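Putative glycosidase ph117-related (Bacteroides thetaiotaomicron, PDB 5A7V) probably acts as a family GH130 glycosidase on beta-linked mannosides, and holds mannose in the central pocket of a beta-propeller. Local coordinates at residues G230-F235 / S268-C273; L287-N292 / T346-G351; H167-A172 / G201-S206; Y306-A311 / E327-P332. One frame throughout, in Å; residues are numbered along the deposited sequence.

Contact 1 (G230-F235 / S268-C273); sequences GEEHVF and SQLTEC. With MAN (alpha-D-mannopyranose), chain E.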
# COMPACT_ATOMS: atom_id res chain seq x y z
N GLY A 230 -6.76 1.48 -7.52
CA GLY A 230 -7.00 2.87 -7.86
C GLY A 230 -6.59 3.85 -6.79
O GLY A 230 -6.42 3.50 -5.64
N GLU A 231 -6.45 5.07 -7.27
CA GLU A 231 -6.08 6.24 -6.45
C GLU A 231 -7.25 7.23 -6.22
O GLU A 231 -7.58 7.59 -5.07
CB GLU A 231 -4.88 6.94 -7.10
CG GLU A 231 -4.38 8.19 -6.42
CD GLU A 231 -3.35 8.97 -7.20
OE1 GLU A 231 -3.21 8.83 -8.43
OE2 GLU A 231 -2.63 9.77 -6.55
N GLU A 232 -7.83 7.71 -7.32
CA GLU A 232 -8.90 8.72 -7.24
C GLU A 232 -10.29 8.14 -6.91
O GLU A 232 -11.19 8.86 -6.50
CB GLU A 232 -9.00 9.49 -8.55
CG GLU A 232 -7.74 10.29 -8.90
CD GLU A 232 -7.74 10.91 -10.31
OE1 GLU A 232 -8.75 10.89 -11.00
OE2 GLU A 232 -6.70 11.43 -10.71
N HIS A 233 -10.47 6.86 -7.20
CA HIS A 233 -11.69 6.07 -6.90
C HIS A 233 -11.22 4.64 -6.67
O HIS A 233 -10.08 4.29 -7.10
CB HIS A 233 -12.69 6.05 -8.07
CG HIS A 233 -13.04 7.40 -8.56
ND1 HIS A 233 -14.08 8.14 -8.05
CD2 HIS A 233 -12.44 8.15 -9.51
CE1 HIS A 233 -14.09 9.32 -8.67
NE2 HIS A 233 -13.10 9.35 -9.55
N VAL A 234 -12.06 3.85 -6.00
CA VAL A 234 -11.81 2.40 -5.93
C VAL A 234 -12.51 1.71 -7.10
O VAL A 234 -13.73 1.80 -7.26
CB VAL A 234 -12.27 1.80 -4.58
CG1 VAL A 234 -12.09 0.30 -4.55
CG2 VAL A 234 -11.52 2.50 -3.44
N PHE A 235 -11.68 1.04 -7.90
CA PHE A 235 -12.07 0.27 -9.07
C PHE A 235 -11.77 -1.23 -8.76
O PHE A 235 -11.24 -1.55 -7.68
CB PHE A 235 -11.26 0.67 -10.29
CG PHE A 235 -11.38 2.13 -10.67
CD1 PHE A 235 -12.55 2.63 -11.20
CD2 PHE A 235 -10.30 3.01 -10.50
CE1 PHE A 235 -12.64 3.95 -11.58
CE2 PHE A 235 -10.41 4.34 -10.86
CZ PHE A 235 -11.58 4.80 -11.41
N SER A 268 -11.86 12.50 1.10
CA SER A 268 -12.64 13.49 0.37
C SER A 268 -12.02 13.94 -0.94
O SER A 268 -12.71 14.55 -1.76
CB SER A 268 -12.97 14.67 1.29
OG SER A 268 -11.81 15.04 2.02
N GLN A 269 -10.70 13.73 -1.11
CA GLN A 269 -10.03 13.99 -2.38
C GLN A 269 -9.61 12.70 -3.09
O GLN A 269 -9.69 12.65 -4.33
CB GLN A 269 -8.81 14.90 -2.17
CG GLN A 269 -8.18 15.42 -3.46
CD GLN A 269 -7.22 16.59 -3.19
OE1 GLN A 269 -7.47 17.39 -2.30
NE2 GLN A 269 -6.14 16.64 -3.89
N LEU A 270 -9.17 11.70 -2.32
CA LEU A 270 -8.74 10.38 -2.90
C LEU A 270 -9.24 9.30 -1.96
O LEU A 270 -9.36 9.50 -0.73
CB LEU A 270 -7.22 10.28 -2.96
CG LEU A 270 -6.47 11.28 -3.78
CD1 LEU A 270 -4.95 11.09 -3.57
CD2 LEU A 270 -6.82 11.24 -5.25
N THR A 271 -9.49 8.14 -2.58
CA THR A 271 -9.75 6.85 -1.89
C THR A 271 -8.81 5.82 -2.54
O THR A 271 -9.17 5.22 -3.58
CB THR A 271 -11.24 6.37 -2.01
OG1 THR A 271 -11.61 6.38 -3.39
CG2 THR A 271 -12.19 7.28 -1.24
N GLU A 272 -7.63 5.66 -1.99
CA GLU A 272 -6.54 4.98 -2.68
C GLU A 272 -6.23 3.67 -1.96
O GLU A 272 -5.97 3.60 -0.78
CB GLU A 272 -5.29 5.86 -2.66
CG GLU A 272 -4.07 5.17 -3.31
CD GLU A 272 -2.94 6.09 -3.67
OE1 GLU A 272 -2.91 7.25 -3.12
OE2 GLU A 272 -2.11 5.72 -4.52
N CYS A 273 -6.32 2.58 -2.73
CA CYS A 273 -6.16 1.22 -2.17
C CYS A 273 -4.88 1.08 -1.38
O CYS A 273 -3.86 1.62 -1.76
CB CYS A 273 -6.27 0.18 -3.30
SG CYS A 273 -7.92 0.13 -4.05
C1 MAN E . 0.07 9.11 -4.05
C2 MAN E . 0.47 7.73 -3.48
C3 MAN E . 1.91 7.60 -2.94
C4 MAN E . 2.31 8.84 -2.12
C5 MAN E . 1.20 9.90 -2.06
C6 MAN E . 1.67 11.21 -1.38
O1 MAN E . -1.43 9.35 -4.01
O2 MAN E . 0.28 6.80 -4.55
O3 MAN E . 2.87 7.46 -3.97
O4 MAN E . 2.68 8.36 -0.84
O5 MAN E . 0.82 10.18 -3.44
O6 MAN E . 2.73 11.79 -2.15

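Contact 2 (L287-N292 / T346-G351); sequences LYNGKN and TVFIEG. With MAN (alpha-D-mannopyranose), chain E.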
# COMPACT_ATOMS: atom_id res chain seq x y z
N LEU A 287 -8.57 -2.18 3.24
CA LEU A 287 -7.95 -1.09 4.04
C LEU A 287 -7.32 -0.15 3.01
O LEU A 287 -6.66 -0.57 2.05
CB LEU A 287 -6.95 -1.67 5.04
CG LEU A 287 -7.51 -2.70 6.03
CD1 LEU A 287 -7.39 -4.15 5.55
CD2 LEU A 287 -6.80 -2.60 7.37
N TYR A 288 -7.58 1.17 3.17
CA TYR A 288 -7.24 2.13 2.12
C TYR A 288 -6.77 3.46 2.73
O TYR A 288 -6.85 3.64 3.95
CB TYR A 288 -8.39 2.34 1.12
CG TYR A 288 -9.62 3.03 1.67
CD1 TYR A 288 -10.60 2.37 2.34
CD2 TYR A 288 -9.77 4.42 1.48
CE1 TYR A 288 -11.71 3.03 2.86
CE2 TYR A 288 -10.86 5.09 2.00
CZ TYR A 288 -11.85 4.40 2.67
OH TYR A 288 -12.96 5.03 3.20
N ASN A 289 -6.29 4.31 1.84
CA ASN A 289 -5.74 5.62 2.18
C ASN A 289 -6.64 6.73 1.68
O ASN A 289 -6.92 6.82 0.51
CB ASN A 289 -4.34 5.71 1.54
CG ASN A 289 -3.40 4.68 2.13
OD1 ASN A 289 -3.03 4.77 3.28
ND2 ASN A 289 -3.03 3.65 1.33
N GLY A 290 -7.09 7.56 2.62
CA GLY A 290 -7.88 8.73 2.24
C GLY A 290 -7.03 9.98 2.21
O GLY A 290 -6.22 10.18 3.11
N LYS A 291 -7.25 10.85 1.24
CA LYS A 291 -6.62 12.18 1.24
C LYS A 291 -7.73 13.21 1.54
O LYS A 291 -8.79 13.23 0.91
CB LYS A 291 -5.94 12.52 -0.09
CG LYS A 291 -5.30 13.88 -0.09
CD LYS A 291 -4.57 14.20 -1.40
CE LYS A 291 -3.95 15.59 -1.34
NZ LYS A 291 -3.16 15.88 -2.55
N ASN A 292 -7.46 14.06 2.54
CA ASN A 292 -8.43 15.06 2.99
C ASN A 292 -8.40 16.32 2.12
O ASN A 292 -7.38 17.02 2.03
CB ASN A 292 -8.14 15.40 4.45
CG ASN A 292 -9.27 16.19 5.11
OD1 ASN A 292 -10.44 15.94 4.85
ND2 ASN A 292 -8.89 17.11 6.02
N THR A 346 1.52 11.83 5.94
CA THR A 346 0.83 10.57 5.57
C THR A 346 1.08 9.54 6.63
O THR A 346 2.19 9.50 7.21
CB THR A 346 1.29 9.95 4.22
OG1 THR A 346 2.56 9.31 4.44
CG2 THR A 346 1.38 10.92 3.07
N VAL A 347 0.12 8.61 6.76
CA VAL A 347 0.39 7.23 7.19
C VAL A 347 -0.12 6.36 6.05
O VAL A 347 -1.31 5.98 6.01
CB VAL A 347 -0.19 6.87 8.57
CG1 VAL A 347 0.60 7.57 9.66
CG2 VAL A 347 -1.68 7.21 8.70
N PHE A 348 0.74 6.10 5.07
CA PHE A 348 0.30 5.49 3.80
C PHE A 348 0.39 3.96 3.94
O PHE A 348 1.47 3.39 3.85
CB PHE A 348 1.14 6.00 2.64
CG PHE A 348 0.56 5.70 1.30
CD1 PHE A 348 -0.47 6.47 0.76
CD2 PHE A 348 0.99 4.55 0.59
CE1 PHE A 348 -1.05 6.15 -0.45
CE2 PHE A 348 0.42 4.26 -0.62
CZ PHE A 348 -0.58 5.03 -1.15
N ILE A 349 -0.75 3.34 4.25
CA ILE A 349 -0.77 1.94 4.59
C ILE A 349 -0.66 1.07 3.35
O ILE A 349 -1.32 1.32 2.35
CB ILE A 349 -1.97 1.60 5.48
CG1 ILE A 349 -3.32 1.85 4.81
CG2 ILE A 349 -1.87 2.31 6.83
CD1 ILE A 349 -4.47 1.07 5.41
N GLU A 350 0.19 0.03 3.46
CA GLU A 350 0.57 -0.67 2.25
C GLU A 350 0.99 -2.12 2.46
O GLU A 350 0.91 -2.89 1.47
CB GLU A 350 1.68 0.12 1.58
CG GLU A 350 2.01 -0.29 0.16
CD GLU A 350 2.92 0.70 -0.53
OE1 GLU A 350 2.80 1.93 -0.31
OE2 GLU A 350 3.77 0.31 -1.39
N GLY A 351 1.44 -2.51 3.64
CA GLY A 351 1.81 -3.90 3.90
C GLY A 351 1.16 -4.42 5.17
O GLY A 351 0.99 -3.64 6.14
C1 MAN E . 0.07 9.11 -4.05
C2 MAN E . 0.47 7.73 -3.48
C3 MAN E . 1.91 7.60 -2.94
C4 MAN E . 2.31 8.84 -2.12
C5 MAN E . 1.20 9.90 -2.06
C6 MAN E . 1.67 11.21 -1.38
O1 MAN E . -1.43 9.35 -4.01
O2 MAN E . 0.28 6.80 -4.55
O3 MAN E . 2.87 7.46 -3.97
O4 MAN E . 2.68 8.36 -0.84
O5 MAN E . 0.82 10.18 -3.44
O6 MAN E . 2.73 11.79 -2.15
O HOH W 1 -3.54 7.15 4.66

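Contact 3 (H167-A172 / G201-S206); sequences HIPRLA and GCKSGS. With MAN (alpha-D-mannopyranose), chain D; BMA (beta-D-mannopyranose), chain C; SO4 (sulfate ion), chain I.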
# COMPACT_ATOMS: atom_id res chain seq x y z
N HIS A 167 6.11 10.37 -17.45
CA HIS A 167 4.97 10.70 -18.31
C HIS A 167 3.67 10.17 -17.74
O HIS A 167 2.78 10.94 -17.40
CB HIS A 167 5.17 10.26 -19.77
CG HIS A 167 4.05 10.70 -20.67
ND1 HIS A 167 3.64 10.00 -21.77
CD2 HIS A 167 3.21 11.76 -20.58
CE1 HIS A 167 2.59 10.59 -22.33
NE2 HIS A 167 2.32 11.67 -21.62
N ILE A 168 3.55 8.85 -17.60
CA ILE A 168 2.33 8.19 -17.16
C ILE A 168 2.71 7.14 -16.09
O ILE A 168 3.57 6.31 -16.35
CB ILE A 168 1.60 7.51 -18.34
CG1 ILE A 168 1.18 8.53 -19.39
CG2 ILE A 168 0.39 6.74 -17.83
CD1 ILE A 168 0.65 7.97 -20.69
N PRO A 169 2.09 7.18 -14.89
CA PRO A 169 2.27 6.10 -13.92
C PRO A 169 1.39 4.94 -14.30
O PRO A 169 0.22 5.11 -14.61
CB PRO A 169 1.80 6.71 -12.59
CG PRO A 169 0.89 7.82 -12.97
CD PRO A 169 1.16 8.22 -14.39
N ARG A 170 1.94 3.71 -14.30
CA ARG A 170 1.15 2.54 -14.66
C ARG A 170 1.23 1.44 -13.59
O ARG A 170 2.32 1.11 -13.10
CB ARG A 170 1.62 1.94 -15.99
CG ARG A 170 1.44 2.84 -17.20
CD ARG A 170 1.97 2.18 -18.47
NE ARG A 170 1.60 2.87 -19.71
CZ ARG A 170 2.27 3.90 -20.22
NH1 ARG A 170 3.35 4.37 -19.62
NH2 ARG A 170 1.88 4.44 -21.36
N LEU A 171 0.08 0.87 -13.26
CA LEU A 171 0.00 -0.28 -12.37
C LEU A 171 0.51 -1.54 -13.10
O LEU A 171 -0.03 -1.88 -14.16
CB LEU A 171 -1.45 -0.51 -11.93
CG LEU A 171 -1.70 -1.62 -10.92
CD1 LEU A 171 -0.91 -1.46 -9.65
CD2 LEU A 171 -3.19 -1.76 -10.61
N ALA A 172 1.54 -2.14 -12.54
CA ALA A 172 2.21 -3.30 -13.17
C ALA A 172 2.38 -4.43 -12.20
O ALA A 172 2.18 -4.31 -11.01
CB ALA A 172 3.55 -2.87 -13.74
N GLY A 201 -3.29 6.13 -16.71
CA GLY A 201 -2.54 6.45 -15.49
C GLY A 201 -3.25 5.79 -14.32
O GLY A 201 -4.43 6.03 -14.03
N CYS A 202 -2.54 4.91 -13.65
CA CYS A 202 -3.10 4.10 -12.59
C CYS A 202 -2.02 3.60 -11.63
O CYS A 202 -0.84 3.59 -11.98
CB CYS A 202 -3.95 2.96 -13.16
SG CYS A 202 -3.10 1.84 -14.29
N LYS A 203 -2.46 3.13 -10.47
CA LYS A 203 -1.58 2.67 -9.39
C LYS A 203 -2.40 2.06 -8.28
O LYS A 203 -3.63 2.15 -8.31
CB LYS A 203 -0.67 3.80 -8.87
CG LYS A 203 -1.43 5.05 -8.37
CD LYS A 203 -0.49 6.11 -7.75
CE LYS A 203 0.47 6.67 -8.76
NZ LYS A 203 1.41 7.66 -8.17
N SER A 204 -1.74 1.44 -7.33
CA SER A 204 -2.32 1.02 -6.03
C SER A 204 -3.29 -0.17 -6.17
O SER A 204 -4.51 0.01 -6.19
CB SER A 204 -2.94 2.21 -5.30
OG SER A 204 -1.92 3.17 -5.05
N GLY A 205 -2.69 -1.37 -6.29
CA GLY A 205 -3.44 -2.60 -6.50
C GLY A 205 -3.43 -3.53 -5.32
O GLY A 205 -2.35 -3.99 -4.90
N SER A 206 -4.62 -3.85 -4.78
CA SER A 206 -4.84 -4.69 -3.58
C SER A 206 -5.55 -5.99 -3.97
O SER A 206 -6.78 -6.05 -4.14
CB SER A 206 -5.74 -3.90 -2.62
OG SER A 206 -5.14 -2.66 -2.22
C1 MAN D . 2.95 11.15 -7.55
C2 MAN D . 3.11 10.47 -6.26
C3 MAN D . 4.58 10.10 -6.22
C4 MAN D . 5.08 9.33 -7.44
C5 MAN D . 4.61 9.97 -8.73
C6 MAN D . 4.64 9.01 -9.90
O1 MAN D . 3.47 12.42 -7.67
O2 MAN D . 2.39 9.25 -6.18
O3 MAN D . 4.93 9.32 -5.07
O4 MAN D . 6.51 9.30 -7.44
O5 MAN D . 3.26 10.40 -8.65
O6 MAN D . 3.84 7.84 -9.70
C1 BMA C . 2.93 11.21 -7.38
C2 BMA C . 3.43 10.50 -6.12
C3 BMA C . 4.89 10.15 -6.30
C4 BMA C . 5.08 9.35 -7.57
C5 BMA C . 4.35 9.99 -8.76
C6 BMA C . 4.39 9.13 -10.01
O1 BMA C . 1.58 11.66 -7.35
O2 BMA C . 2.70 9.29 -5.90
O3 BMA C . 5.45 9.43 -5.14
O4 BMA C . 6.49 9.29 -7.82
O5 BMA C . 2.97 10.29 -8.48
O6 BMA C . 3.80 7.84 -9.81
S SO4 I . 4.43 6.80 -22.48
O1 SO4 I . 4.33 6.76 -21.01
O2 SO4 I . 5.60 5.98 -22.93
O3 SO4 I . 4.59 8.22 -22.91
O4 SO4 I . 3.25 6.19 -23.12

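Contact 4 (Y306-A311 / E327-P332); sequences YAAGQA and EPFFRP. With MAN (alpha-D-mannopyranose), chain E.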
# COMPACT_ATOMS: atom_id res chain seq x y z
N TYR A 306 -2.96 12.41 4.40
CA TYR A 306 -3.39 11.02 4.12
C TYR A 306 -3.57 10.27 5.43
O TYR A 306 -2.63 10.14 6.22
CB TYR A 306 -2.41 10.26 3.24
CG TYR A 306 -2.36 10.63 1.80
CD1 TYR A 306 -1.88 11.86 1.35
CD2 TYR A 306 -2.75 9.70 0.82
CE1 TYR A 306 -1.78 12.15 -0.00
CE2 TYR A 306 -2.65 9.98 -0.52
CZ TYR A 306 -2.13 11.19 -0.94
OH TYR A 306 -1.99 11.48 -2.28
N ALA A 307 -4.81 9.84 5.68
CA ALA A 307 -5.17 9.05 6.84
C ALA A 307 -5.97 7.80 6.38
O ALA A 307 -6.65 7.86 5.36
CB ALA A 307 -5.96 9.89 7.84
N ALA A 308 -5.88 6.71 7.14
CA ALA A 308 -6.32 5.39 6.63
C ALA A 308 -7.75 5.07 7.04
O ALA A 308 -8.15 5.29 8.19
CB ALA A 308 -5.37 4.32 7.10
N GLY A 309 -8.47 4.48 6.09
CA GLY A 309 -9.83 3.99 6.28
C GLY A 309 -10.00 2.50 6.02
O GLY A 309 -9.02 1.81 5.66
N GLN A 310 -11.23 2.03 6.20
CA GLN A 310 -11.56 0.63 5.83
C GLN A 310 -12.94 0.62 5.22
O GLN A 310 -13.85 1.32 5.69
CB GLN A 310 -11.51 -0.32 7.03
CG GLN A 310 -10.17 -0.32 7.73
CD GLN A 310 -10.10 -1.27 8.92
OE1 GLN A 310 -10.58 -2.42 8.87
NE2 GLN A 310 -9.49 -0.83 10.01
N ALA A 311 -13.09 -0.20 4.19
CA ALA A 311 -14.37 -0.43 3.52
C ALA A 311 -14.69 -1.93 3.55
O ALA A 311 -13.79 -2.77 3.47
CB ALA A 311 -14.34 0.06 2.08
N GLU A 327 -14.54 7.90 10.15
CA GLU A 327 -13.33 8.55 10.68
C GLU A 327 -12.17 7.62 10.38
O GLU A 327 -12.35 6.39 10.39
CB GLU A 327 -13.42 8.75 12.20
CG GLU A 327 -14.68 9.49 12.69
CD GLU A 327 -14.77 10.87 12.24
OE1 GLU A 327 -13.77 11.43 11.79
OE2 GLU A 327 -15.88 11.45 12.42
N PRO A 328 -10.97 8.14 10.16
CA PRO A 328 -9.84 7.24 9.90
C PRO A 328 -9.51 6.46 11.14
O PRO A 328 -9.60 6.96 12.25
CB PRO A 328 -8.71 8.19 9.50
CG PRO A 328 -9.02 9.50 10.21
CD PRO A 328 -10.54 9.56 10.24
N PHE A 329 -9.05 5.21 10.96
CA PHE A 329 -8.65 4.36 12.11
C PHE A 329 -7.17 4.59 12.51
O PHE A 329 -6.76 4.22 13.61
CB PHE A 329 -8.89 2.85 11.88
CG PHE A 329 -7.96 2.19 10.87
CD1 PHE A 329 -8.14 2.32 9.52
CD2 PHE A 329 -6.85 1.49 11.32
CE1 PHE A 329 -7.26 1.74 8.61
CE2 PHE A 329 -5.98 0.90 10.43
CZ PHE A 329 -6.18 1.00 9.08
N PHE A 330 -6.41 5.20 11.60
CA PHE A 330 -4.95 5.38 11.76
C PHE A 330 -4.64 6.65 10.99
O PHE A 330 -5.04 6.82 9.84
CB PHE A 330 -4.23 4.15 11.19
CG PHE A 330 -2.80 3.97 11.64
CD1 PHE A 330 -2.52 3.54 12.92
CD2 PHE A 330 -1.74 4.23 10.79
CE1 PHE A 330 -1.21 3.38 13.34
CE2 PHE A 330 -0.44 4.07 11.22
CZ PHE A 330 -0.19 3.63 12.50
N ARG A 331 -3.92 7.56 11.65
CA ARG A 331 -3.65 8.88 11.05
C ARG A 331 -2.31 9.37 11.56
O ARG A 331 -1.78 8.83 12.53
CB ARG A 331 -4.77 9.89 11.35
CG ARG A 331 -4.89 10.28 12.81
CD ARG A 331 -6.08 11.20 13.01
NE ARG A 331 -6.32 11.54 14.40
CZ ARG A 331 -5.75 12.58 15.03
NH1 ARG A 331 -4.92 13.39 14.40
NH2 ARG A 331 -6.05 12.77 16.30
N PRO A 332 -1.77 10.42 10.92
CA PRO A 332 -0.48 10.89 11.44
C PRO A 332 -0.56 11.40 12.89
O PRO A 332 -1.40 12.27 13.21
CB PRO A 332 -0.08 12.02 10.48
CG PRO A 332 -0.69 11.57 9.16
CD PRO A 332 -2.05 11.03 9.61
C1 MAN E . 0.07 9.11 -4.05
C2 MAN E . 0.47 7.73 -3.48
C3 MAN E . 1.91 7.60 -2.94
C4 MAN E . 2.31 8.84 -2.12
C5 MAN E . 1.20 9.90 -2.06
C6 MAN E . 1.67 11.21 -1.38
O1 MAN E . -1.43 9.35 -4.01
O2 MAN E . 0.28 6.80 -4.55
O3 MAN E . 2.87 7.46 -3.97
O4 MAN E . 2.68 8.36 -0.84
O5 MAN E . 0.82 10.18 -3.44
O6 MAN E . 2.73 11.79 -2.15

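Contact 1 (G230-F235 / S268-C273)
Gly230 and Cys273 close the tight end of this contact. Cys273 N donates to Gly230 O, N to O 3.1 Å, approaching nearly end-on to the carbonyl, and the CA-H of Glu272 comes up to the same oxygen. The next link is poorer: Thr271 N reaches Glu231 O at 3.2 Å only in a weak bond, bent to 125°. Leu270 CB packs on that carbonyl oxygen at 3.4 Å. Val234 packs on the buried side, crossing Thr271 at about a right angle with CG2 3.6 Å from Thr271 O. Beside it Thr271 OG1 is buried under His233 CA and finds no hydrogen-bond partner in the model.

The solvent side is looser. Glu232 turns its side chain off the strand and touches it through little more than CG, 3.9 Å from Leu270 CD2, while His233 also leads away and is hydrogen-bonded to Ser260.

Glu231 and Glu272 lie alongside each other and point the same way. Each has CG anti to its own backbone N (178° and 177°) and an extended chain, which carries both carboxylates to the same mannose. Sugar O1 sits 2.8 Å from Glu231 OE2 and 2.7 Å from Glu272 OE1; sugar O2 donates to Glu272 OE2 at 2.6 Å, an oxygen that Ser204 OG also meets. Two glutamates meeting one sugar, to which Asp146, Asp367, Asn78 and Tyr306 also bond, fit the central pocket of a GH130 five-bladed beta-propeller.

Contact 2 (L287-N292 / T346-G351)
Around Asn289 and Phe348 the strands 287-291 and 347-351 run nearly antiparallel, 158° between their directions and 6.6 Å between axes at closest, yet no backbone-to-backbone hydrogen bond joins them. The side chain of Asn289 does that work instead. Its OD1 takes the Ile349 N-H on an in-plane lone pair at 2.9 Å, and its ND2 gives an almost straight bond to Ile349 O, N to O 3.1 Å and 174° at the hydrogen. The amide thus reads both polar groups of one residue much as a neighbouring strand might. A water adds a second donor to Asn289 OD1 at 2.8 Å and reaches Val347 O as well, bridging two acceptors that would otherwise simply face each other.

Flat on this amide lies the Phe348 ring, its plane 11° from that of the amide and ND2 3.6 Å above the ring centre. The mannose is on the opposite face, with sugar C2 3.7 Å from Phe348 CZ. Toward Leu287, Ile349 swings CG1 between its backbone N and carbonyl carbon; CD1 then rests 3.7 Å from Leu287 CB and close to Tyr288 O.

Asn289 belongs to the sheet that carries Glu272, Phe348 to the next one, and the pair therefore ties two blades beside the pocket. With two bonds to Ile349 fixing the rotation of the amide, Phe348 lies between this amide and the sugar, and probably offers the mannose an apolar face.

Contact 3 (H167-A172 / G201-S206)
Pro169 and Cys202 join neighbouring blades of the five-bladed beta-propeller, at the edge of a sugar-binding cleft. Cys202 N donates to Pro169 O at 2.9 Å, approaching from above the carbonyl plane, and Gly201 CA leans on that same oxygen. The next link is less usual: Leu171 N uses the thiol as its acceptor, 3.5 Å from Cys202 SG and nearly straight at 168°. Leu171 CB packs on the sulfur, and CD1 runs on to the backbone nitrogens of Ser204 and Gly205, with Met227 and Trp229 of strand 225-229 also touching this leucine.

Towards the cleft, Lys203 starts with CG between its backbone N and carbonyl carbon and bends at chi3 (64°). That route takes NZ to the sugar, which occupies one place as either anomer; NZ donates to O6 of each at 2.9 Å. Pro169 CB touches the same hydroxyl, 3.6 Å from O6 of the beta anomer.

On the far side of the strand Arg170 points away from Cys202. Ile168 CG2 covers one face of its guanidinium, while the edge grips a sulfate, probably from the crystallisation liquor, in two prongs: NH1 to O1 at 2.9 Å and NH2 to O4 at 2.8 Å.

Contact 4 (Y306-A311 / E327-P332)
Ala308 sits at the middle of this contact, held by two backbone bonds. Its N-H reaches Phe330 O at 2.8 Å and 173°, and its own carbonyl oxygen accepts from Phe329 N at 2.9 Å. Ala307 CB packs against Pro328 CB, 3.6 Å away, and Arg331 CB; Pro332 CD rests on Tyr306 O.

Phe329 supplies the large surface. With CG between backbone N and carbonyl carbon (chi1 71°), the ring folds back over the strand, CE1 coming within 3.5 Å of Ala308 CB and its edge meeting Gly309 O. Gln310 NE2 stands 3.4 Å above the ring centre, the amide plane turned 79° from the ring, and Phe330 CB covers the opposite face near the rim. The amide is set from outside: NE2 is hydrogen-bonded to Phe39 O.

Further out, Asn32 holds Pro328 O, while Asp384 and Pro385 take the backbone N and NE of Arg331, so residues near both ends of the chain meet the loop. On its other edge strand 306-311 is bonded to strand 283-291. The Tyr306 ring reaches the mannose, where OH lies 2.8 Å from sugar O1, and Tyr342 meets that ring edge-to-face. Contact 4 is thus a loop that continues strand 320-324 along the edge of strand 306-314, a strand of a propeller blade whose inner end lines the sugar pocket of this five-bladed GH130 fold.

All four contacts are largely buried, but contacts 1 and 3 each include one exposed residue. Contacts 1, 2 and 4 share one mannose and the neighbouring strands 270-280, 283-291 and 306-314, with contact 4 nested within the loop of contact 2: Glu272 O meets Asn289 N, and Gly290 N meets Ala307 O. Contact 3 brings Lys203 to both sugar sites, and its Ser204 OG is hydrogen-bonded to Glu272 OE2 of contact 1. Chemistry shifts with place. Contact 1 brings carboxylates to the sugar, contact 2 an aromatic face backed by an amide, contact 3 a lysine and, away from the sugar, an arginine holding a sulfate. Contact 4, about 22 Å from contact 3, centre to centre, is mostly apolar beyond its tyrosine.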